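Local coordinates for protein galactan 1,3-beta-galactosidase (Phanerochaete chrysosporium, PDB 7BYS) that probably hydrolyses the beta-1,3-linked galactan backbone of arabinogalactans from the chain end, as a family 43 glycosidase that also carries a carbohydrate-binding module, at residues Y151-S165 with Q177-I191. Numbering follows the deposited sequence.
Sequences YLLYASDNNQNFKIS and QVSVMNGATLEAPGI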
ATOM      1  N   TYR A 151     -20.694  -5.757   5.803  1.00  9.03           N
ATOM      2  CA  TYR A 151     -20.986  -4.356   5.542  1.00  8.09           C
ATOM      3  C   TYR A 151     -20.187  -3.858   4.348  1.00  8.19           C
ATOM      4  O   TYR A 151     -19.004  -4.191   4.197  1.00  9.27           O
ATOM      5  CB  TYR A 151     -20.604  -3.511   6.768  1.00 10.06           C
ATOM      6  CG  TYR A 151     -21.349  -3.907   8.010  1.00  9.91           C
ATOM      7  CD1 TYR A 151     -20.951  -4.996   8.773  1.00  9.27           C
ATOM      8  CD2 TYR A 151     -22.471  -3.191   8.414  1.00  9.43           C
ATOM      9  CE1 TYR A 151     -21.649  -5.369   9.909  1.00 11.50           C
ATOM     10  CE2 TYR A 151     -23.171  -3.543   9.555  1.00 11.92           C
ATOM     11  CZ  TYR A 151     -22.761  -4.630  10.294  1.00 13.01           C
ATOM     12  OH  TYR A 151     -23.464  -4.970  11.435  1.00 14.05           O
ATOM     13  N   LEU A 152     -20.845  -3.072   3.504  1.00  8.22           N
ATOM     14  CA  LEU A 152     -20.176  -2.287   2.474  1.00  7.63           C
ATOM     15  C   LEU A 152     -19.752  -0.951   3.078  1.00  8.44           C
ATOM     16  O   LEU A 152     -20.560  -0.254   3.702  1.00  8.01           O
ATOM     17  CB  LEU A 152     -21.123  -2.050   1.291  1.00  8.39           C
ATOM     18  CG  LEU A 152     -20.524  -1.245   0.140  1.00  7.78           C
ATOM     19  CD1 LEU A 152     -19.459  -2.065  -0.551  1.00 10.06           C
ATOM     20  CD2 LEU A 152     -21.607  -0.815  -0.857  1.00 10.81           C
ATOM     21  N   LEU A 153     -18.488  -0.597   2.892  1.00  7.44           N
ATOM     22  CA  LEU A 153     -17.935   0.697   3.283  1.00  8.11           C
ATOM     23  C   LEU A 153     -17.644   1.439   1.987  1.00  6.56           C
ATOM     24  O   LEU A 153     -16.967   0.885   1.118  1.00  8.87           O
ATOM     25  CB  LEU A 153     -16.612   0.484   4.028  1.00 10.28           C
ATOM     26  CG  LEU A 153     -16.509  -0.708   4.993  1.00  7.75           C
ATOM     27  CD1 LEU A 153     -15.125  -0.710   5.648  1.00  9.16           C
ATOM     28  CD2 LEU A 153     -17.615  -0.695   6.056  1.00 10.81           C
ATOM     29  N   TYR A 154     -18.173   2.655   1.821  1.00  7.79           N
ATOM     30  CA  TYR A 154     -18.103   3.229   0.480  1.00  7.31           C
ATOM     31  C   TYR A 154     -18.169   4.747   0.449  1.00  9.28           C
ATOM     32  O   TYR A 154     -18.927   5.366   1.197  1.00  8.95           O
ATOM     33  CB  TYR A 154     -19.161   2.646  -0.467  1.00  8.52           C
ATOM     34  CG  TYR A 154     -20.617   2.704  -0.035  1.00  8.57           C
ATOM     35  CD1 TYR A 154     -21.072   2.030   1.095  1.00  8.97           C
ATOM     36  CD2 TYR A 154     -21.557   3.364  -0.821  1.00  8.33           C
ATOM     37  CE1 TYR A 154     -22.415   2.040   1.444  1.00  8.35           C
ATOM     38  CE2 TYR A 154     -22.906   3.378  -0.473  1.00 10.04           C
ATOM     39  CZ  TYR A 154     -23.321   2.714   0.662  1.00 10.15           C
ATOM     40  OH  TYR A 154     -24.651   2.697   1.033  1.00 13.12           O
ATOM     41  N   ALA A 155     -17.412   5.322  -0.485  1.00  9.05           N
ATOM     42  CA  ALA A 155     -17.506   6.735  -0.826  1.00  7.79           C
ATOM     43  C   ALA A 155     -18.712   6.930  -1.735  1.00  9.20           C
ATOM     44  O   ALA A 155     -18.803   6.322  -2.809  1.00 10.00           O
ATOM     45  CB  ALA A 155     -16.226   7.169  -1.536  1.00 10.44           C
ATOM     46  N   SER A 156     -19.644   7.766  -1.304  1.00 11.06           N
ATOM     47  CA  SER A 156     -20.917   7.921  -1.987  1.00 10.34           C
ATOM     48  C   SER A 156     -21.139   9.398  -2.301  1.00 12.84           C
ATOM     49  O   SER A 156     -20.332  10.263  -1.938  1.00 12.02           O
ATOM     50  CB  SER A 156     -22.044   7.330  -1.126  1.00 10.70           C
ATOM     51  OG  SER A 156     -23.268   7.265  -1.847  1.00 12.94           O
ATOM     52  N   ASP A 157     -22.231   9.675  -3.019  1.00 14.53           N
ATOM     53  CA  ASP A 157     -22.671  11.037  -3.338  1.00 16.19           C
ATOM     54  C   ASP A 157     -21.523  11.891  -3.889  1.00 14.76           C
ATOM     55  O   ASP A 157     -21.103  12.887  -3.296  1.00 14.63           O
ATOM     56  CB  ASP A 157     -23.385  11.687  -2.146  1.00 15.19           C
ATOM     57  CG  ASP A 157     -24.542  10.835  -1.619  1.00 16.93           C
ATOM     58  OD1 ASP A 157     -25.259  10.231  -2.438  1.00 24.51           O
ATOM     59  OD2 ASP A 157     -24.716  10.743  -0.388  1.00 21.37           O
ATOM     60  N   ASN A 158     -21.002  11.461  -5.040  1.00 13.81           N
ATOM     61  CA  ASN A 158     -19.899  12.155  -5.712  1.00 14.39           C
ATOM     62  C   ASN A 158     -18.696  12.303  -4.783  1.00 15.98           C
ATOM     63  O   ASN A 158     -18.043  13.343  -4.739  1.00 14.97           O
ATOM     64  CB  ASN A 158     -20.340  13.501  -6.296  0.55 17.66           C
ATOM     65  CG  ASN A 158     -21.310  13.348  -7.454  0.55 19.03           C
ATOM     66  OD1 ASN A 158     -21.343  12.313  -8.122  0.55 26.55           O
ATOM     67  ND2 ASN A 158     -22.102  14.383  -7.701  0.55 28.13           N
ATOM     68  N   ASN A 159     -18.417  11.247  -4.018  1.00 13.20           N
ATOM     69  CA  ASN A 159     -17.320  11.123  -3.059  1.00 13.06           C
ATOM     70  C   ASN A 159     -17.496  11.973  -1.803  1.00 14.56           C
ATOM     71  O   ASN A 159     -16.635  11.928  -0.924  1.00 14.54           O
ATOM     72  CB  ASN A 159     -15.932  11.365  -3.678  1.00 14.41           C
ATOM     73  CG  ASN A 159     -15.459  10.200  -4.540  1.00 14.48           C
ATOM     74  OD1 ASN A 159     -15.985   9.091  -4.462  1.00 13.78           O
ATOM     75  ND2 ASN A 159     -14.439  10.445  -5.346  1.00 16.46           N
ATOM     76  N   GLN A 160     -18.596  12.714  -1.667  1.00 12.21           N
ATOM     77  CA  GLN A 160     -18.707  13.655  -0.557  1.00 14.38           C
ATOM     78  C   GLN A 160     -19.113  12.998   0.758  1.00 11.95           C
ATOM     79  O   GLN A 160     -18.678  13.451   1.818  1.00 12.71           O
ATOM     80  CB  GLN A 160     -19.693  14.774  -0.896  1.00 13.65           C
ATOM     81  CG  GLN A 160     -19.317  15.550  -2.145  1.00 16.43           C
ATOM     82  CD  GLN A 160     -17.879  16.024  -2.097  1.00 18.91           C
ATOM     83  OE1 GLN A 160     -17.527  16.903  -1.301  1.00 22.79           O
ATOM     84  NE2 GLN A 160     -17.028  15.419  -2.922  1.00 20.39           N
ATOM     85  N   ASN A 161     -19.929  11.948   0.723  1.00 11.90           N
ATOM     86  CA  ASN A 161     -20.526  11.373   1.922  1.00 13.16           C
ATOM     87  C   ASN A 161     -20.069   9.930   2.042  1.00 11.30           C
ATOM     88  O   ASN A 161     -20.281   9.132   1.121  1.00 12.69           O
ATOM     89  CB  ASN A 161     -22.058  11.424   1.854  1.00 12.98           C
ATOM     90  CG  ASN A 161     -22.587  12.834   1.637  1.00 17.80           C
ATOM     91  OD1 ASN A 161     -21.974  13.814   2.054  1.00 15.53           O
ATOM     92  ND2 ASN A 161     -23.731  12.936   0.969  1.00 21.06           N
ATOM     93  N   PHE A 162     -19.467   9.596   3.176  1.00  9.40           N
ATOM     94  CA  PHE A 162     -18.952   8.254   3.400  1.00  9.49           C
ATOM     95  C   PHE A 162     -19.993   7.408   4.120  1.00  9.24           C
ATOM     96  O   PHE A 162     -20.523   7.816   5.160  1.00 11.43           O
ATOM     97  CB  PHE A 162     -17.673   8.286   4.239  1.00 11.85           C
ATOM     98  CG  PHE A 162     -17.066   6.937   4.392  1.00  9.08           C
ATOM     99  CD1 PHE A 162     -16.366   6.370   3.338  1.00 11.10           C
ATOM    100  CD2 PHE A 162     -17.244   6.205   5.554  1.00 10.34           C
ATOM    101  CE1 PHE A 162     -15.830   5.093   3.458  1.00 11.03           C
ATOM    102  CE2 PHE A 162     -16.724   4.930   5.676  1.00 11.45           C
ATOM    103  CZ  PHE A 162     -16.023   4.378   4.631  1.00 13.05           C
ATOM    104  N   LYS A 163     -20.255   6.218   3.592  1.00  8.97           N
ATOM    105  CA  LYS A 163     -21.346   5.388   4.069  1.00  9.57           C
ATOM    106  C   LYS A 163     -20.866   4.009   4.498  1.00  8.81           C
ATOM    107  O   LYS A 163     -19.940   3.434   3.907  1.00  9.13           O
ATOM    108  CB  LYS A 163     -22.409   5.233   2.990  1.00  9.90           C
ATOM    109  CG  LYS A 163     -23.149   6.530   2.723  1.00 11.03           C
ATOM    110  CD  LYS A 163     -24.125   6.423   1.567  1.00 12.31           C
ATOM    111  CE  LYS A 163     -24.801   7.775   1.336  1.00 13.01           C
ATOM    112  NZ  LYS A 163     -25.486   7.808   0.010  1.00 16.24           N
ATOM    113  N   ILE A 164     -21.538   3.472   5.510  1.00  8.64           N
ATOM    114  CA  ILE A 164     -21.429   2.075   5.897  1.00  8.33           C
ATOM    115  C   ILE A 164     -22.831   1.497   5.840  1.00 10.24           C
ATOM    116  O   ILE A 164     -23.758   2.071   6.425  1.00 11.29           O
ATOM    117  CB  ILE A 164     -20.858   1.931   7.313  1.00  7.66           C
ATOM    118  CG1 ILE A 164     -19.466   2.576   7.370  1.00  9.39           C
ATOM    119  CG2 ILE A 164     -20.813   0.467   7.706  1.00 10.24           C
ATOM    120  CD1 ILE A 164     -18.850   2.577   8.755  1.00 11.91           C
ATOM    121  N   SER A 165     -22.998   0.394   5.120  1.00  9.48           N
ATOM    122  CA  SER A 165     -24.325  -0.184   4.966  1.00 10.01           C
ATOM    123  C   SER A 165     -24.239  -1.692   5.091  1.00 10.57           C
ATOM    124  O   SER A 165     -23.262  -2.296   4.650  1.00 10.03           O
ATOM    125  CB  SER A 165     -24.921   0.194   3.615  1.00 10.81           C
ATOM    126  OG  SER A 165     -25.109   1.600   3.536  1.00 10.96           O
ATOM    127  N   GLN A 177     -28.840   1.184   5.385  1.00 15.02           N
ATOM    128  CA  GLN A 177     -27.762   2.078   5.780  1.00 13.04           C
ATOM    129  C   GLN A 177     -27.551   1.985   7.281  1.00 14.16           C
ATOM    130  O   GLN A 177     -28.503   1.879   8.061  1.00 14.83           O
ATOM    131  CB  GLN A 177     -28.108   3.518   5.435  1.00 14.93           C
ATOM    132  CG  GLN A 177     -26.904   4.452   5.435  0.56 12.48           C
ATOM    133  CD  GLN A 177     -27.183   5.757   4.711  0.56 19.58           C
ATOM    134  OE1 GLN A 177     -27.265   5.790   3.484  0.56 20.73           O
ATOM    135  NE2 GLN A 177     -27.346   6.834   5.469  0.56 17.41           N
ATOM    136  N   VAL A 178     -26.292   2.025   7.692  1.00 11.62           N
ATOM    137  CA  VAL A 178     -25.928   1.908   9.089  1.00 11.23           C
ATOM    138  C   VAL A 178     -25.294   3.192   9.612  1.00 13.10           C
ATOM    139  O   VAL A 178     -25.566   3.611  10.744  1.00 15.04           O
ATOM    140  CB  VAL A 178     -24.995   0.691   9.286  1.00 13.01           C
ATOM    141  CG1 VAL A 178     -24.495   0.612  10.695  1.00 14.78           C
ATOM    142  CG2 VAL A 178     -25.734  -0.583   8.907  1.00 13.56           C
ATOM    143  N   SER A 179     -24.451   3.832   8.801  1.00 11.69           N
ATOM    144  CA  SER A 179     -23.742   5.037   9.201  1.00 14.11           C
ATOM    145  C   SER A 179     -23.503   5.893   7.967  1.00 13.70           C
ATOM    146  O   SER A 179     -23.263   5.374   6.873  1.00 11.57           O
ATOM    147  CB  SER A 179     -22.386   4.679   9.827  1.00 14.16           C
ATOM    148  OG  SER A 179     -21.612   5.847  10.051  1.00 20.39           O
ATOM    149  N   VAL A 180     -23.573   7.206   8.142  1.00 12.05           N
ATOM    150  CA  VAL A 180     -23.158   8.130   7.095  1.00 11.33           C
ATOM    151  C   VAL A 180     -22.380   9.278   7.725  1.00 13.58           C
ATOM    152  O   VAL A 180     -22.800   9.840   8.741  1.00 15.55           O
ATOM    153  CB  VAL A 180     -24.329   8.647   6.232  1.00 14.79           C
ATOM    154  CG1 VAL A 180     -25.366   9.388   7.070  1.00 19.10           C
ATOM    155  CG2 VAL A 180     -23.816   9.538   5.110  1.00 18.32           C
ATOM    156  N   MET A 181     -21.251   9.615   7.128  1.00 12.17           N
ATOM    157  CA  MET A 181     -20.476  10.798   7.501  1.00 11.09           C
ATOM    158  C   MET A 181     -20.614  11.775   6.344  1.00 12.32           C
ATOM    159  O   MET A 181     -19.908  11.668   5.336  1.00 13.16           O
ATOM    160  CB  MET A 181     -19.017  10.445   7.756  1.00 12.31           C
ATOM    161  CG  MET A 181     -18.818   9.419   8.840  1.00 12.24           C
ATOM    162  SD  MET A 181     -17.092   8.931   8.863  0.59 12.95           S
ATOM    163  CE  MET A 181     -16.422  10.237   9.849  0.59  7.28           C
ATOM    164  N   ASN A 182     -21.530  12.727   6.490  1.00 15.88           N
ATOM    165  CA  ASN A 182     -21.807  13.671   5.416  1.00 15.74           C
ATOM    166  C   ASN A 182     -20.675  14.682   5.286  1.00 14.71           C
ATOM    167  O   ASN A 182     -20.181  15.212   6.286  1.00 17.22           O
ATOM    168  CB  ASN A 182     -23.124  14.387   5.689  1.00 18.85           C
ATOM    169  CG  ASN A 182     -24.319  13.502   5.413  1.00 29.79           C
ATOM    170  OD1 ASN A 182     -24.366  12.800   4.399  1.00 25.10           O
ATOM    171  ND2 ASN A 182     -25.289  13.521   6.320  1.00 35.22           N
ATOM    172  N   GLY A 183     -20.257  14.929   4.046  1.00 14.60           N
ATOM    173  CA  GLY A 183     -19.206  15.889   3.780  1.00 15.39           C
ATOM    174  C   GLY A 183     -17.814  15.441   4.157  1.00 14.21           C
ATOM    175  O   GLY A 183     -16.893  16.258   4.126  1.00 18.11           O
ATOM    176  N   ALA A 184     -17.622  14.162   4.483  1.00 13.16           N
ATOM    177  CA  ALA A 184     -16.350  13.671   4.998  1.00 13.29           C
ATOM    178  C   ALA A 184     -15.279  13.486   3.929  1.00 13.28           C
ATOM    179  O   ALA A 184     -14.094  13.450   4.274  1.00 14.09           O
ATOM    180  CB  ALA A 184     -16.577  12.361   5.749  1.00 14.61           C
ATOM    181  N   THR A 185     -15.663  13.373   2.656  1.00 12.34           N
ATOM    182  CA  THR A 185     -14.735  13.185   1.531  1.00 13.50           C
ATOM    183  C   THR A 185     -13.696  12.103   1.816  1.00 12.13           C
ATOM    184  O   THR A 185     -12.488  12.301   1.655  1.00 13.14           O
ATOM    185  CB  THR A 185     -14.076  14.493   1.057  1.00 16.81           C
ATOM    186  OG1 THR A 185     -13.197  15.013   2.069  1.00 18.18           O
ATOM    187  CG2 THR A 185     -15.134  15.536   0.671  1.00 18.49           C
ATOM    188  N   LEU A 186     -14.182  10.948   2.239  1.00 10.84           N
ATOM    189  CA  LEU A 186     -13.317   9.828   2.579  1.00  9.80           C
ATOM    190  C   LEU A 186     -13.359   8.782   1.481  1.00 10.60           C
ATOM    191  O   LEU A 186     -14.412   8.520   0.890  1.00 11.43           O
ATOM    192  CB  LEU A 186     -13.737   9.187   3.906  1.00 12.02           C
ATOM    193  CG  LEU A 186     -13.594  10.057   5.163  1.00 10.94           C
ATOM    194  CD1 LEU A 186     -14.268   9.402   6.342  1.00 13.42           C
ATOM    195  CD2 LEU A 186     -12.131  10.363   5.462  1.00 13.44           C
ATOM    196  N   GLU A 187     -12.214   8.160   1.231  1.00  9.05           N
ATOM    197  CA  GLU A 187     -12.181   7.024   0.319  1.00 10.71           C
ATOM    198  C   GLU A 187     -11.165   6.007   0.834  1.00  8.43           C
ATOM    199  O   GLU A 187     -10.711   6.077   1.983  1.00  8.85           O
ATOM    200  CB  GLU A 187     -12.010   7.468  -1.138  1.00 14.94           C
ATOM    201  CG  GLU A 187     -10.682   8.124  -1.434  1.00 13.21           C
ATOM    202  CD  GLU A 187     -10.558   8.536  -2.901  1.00 17.14           C
ATOM    203  OE1 GLU A 187     -11.551   8.429  -3.653  1.00 16.30           O
ATOM    204  OE2 GLU A 187      -9.461   8.966  -3.308  1.00 20.97           O
ATOM    205  N   ALA A 188     -10.851   5.017  -0.005  1.00  8.20           N
ATOM    206  CA  ALA A 188      -9.934   3.931   0.342  1.00  8.32           C
ATOM    207  C   ALA A 188     -10.165   3.371   1.750  1.00  7.37           C
ATOM    208  O   ALA A 188      -9.228   3.300   2.569  1.00  8.46           O
ATOM    209  CB  ALA A 188      -8.490   4.409   0.166  1.00  9.63           C
ATOM    210  N   PRO A 189     -11.388   2.966   2.085  1.00  7.21           N
ATOM    211  CA  PRO A 189     -11.671   2.549   3.460  1.00  7.78           C
ATOM    212  C   PRO A 189     -11.237   1.120   3.747  1.00  7.63           C
ATOM    213  O   PRO A 189     -11.126   0.275   2.858  1.00  8.00           O
ATOM    214  CB  PRO A 189     -13.201   2.633   3.536  1.00  7.19           C
ATOM    215  CG  PRO A 189     -13.644   2.298   2.133  1.00  7.52           C
ATOM    216  CD  PRO A 189     -12.611   2.970   1.254  1.00  8.60           C
ATOM    217  N   GLY A 190     -11.033   0.861   5.036  1.00  6.90           N
ATOM    218  CA  GLY A 190     -11.035  -0.493   5.562  1.00  8.46           C
ATOM    219  C   GLY A 190     -11.356  -0.448   7.037  1.00  8.75           C
ATOM    220  O   GLY A 190     -11.115   0.567   7.698  1.00  8.74           O
ATOM    221  N   ILE A 191     -11.910  -1.547   7.566  1.00  7.90           N
ATOM    222  CA  ILE A 191     -12.179  -1.657   8.998  1.00  8.74           C
ATOM    223  C   ILE A 191     -11.495  -2.895   9.554  1.00  9.39           C
ATOM    224  O   ILE A 191     -11.531  -3.973   8.949  1.00 10.14           O
ATOM    225  CB  ILE A 191     -13.682  -1.650   9.358  1.00  8.41           C
ATOM    226  CG1 ILE A 191     -14.249  -0.232   9.197  1.00  8.88           C
ATOM    227  CG2 ILE A 191     -13.919  -2.222  10.781  1.00 10.11           C
ATOM    228  CD1 ILE A 191     -15.780  -0.143   9.297  1.00  9.58           C
TER
HETATM  229  O   HOH W   1     -13.948   7.091  -4.194  1.00 11.62           O
HETATM  230  O   HOH W   2     -16.771   9.917   1.162  1.00 13.63           O
HETATM  231  O   HOH W   3     -19.855   6.322   7.945  1.00 16.22           O
HETATM  232  O   HOH W   4     -27.697   5.901   0.352  1.00 22.55           O
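F162 turns the edge of its ring to P189, with CZ 3.5 Å from P189 CB, while the L186 side chain runs at about a right angle to that of F162, its CB 3.9 Å from F162 CD1. CG of F162 stands anti to the backbone N (chi1 -175°), beside the carbonyl carbon, and from there the far edge of the ring meets P189. Next to this, L153 crosses I191 at a slant, CD1 3.7 Å from I191 CG1, and I191 CD1 also meets I164 CD1.

Strands 161-165 and 177-181 pair antiparallel; at the classic bulge, I164 O accepts from both V178 N and S179 N. N161 links two turns: its OD1 takes G183 N of turn 181-184 at 2.9 Å, and its ND2 donates to D157 OD2 at turn 157-160. K163 NZ, in a salt bridge, reaches that oxygen from the opposite face of the carboxylate. Water bridges N159 OD1 to E187 OE1, whose carboxylate lies beside D137 and Q242, both galactose-binding residues.

The two middle strands of one beta-propeller blade thus pack through an apolar seam on the entry to the next, residues 186-191, whereas polar bonds fix the turns and a water-linked carboxylate borders the sugar site.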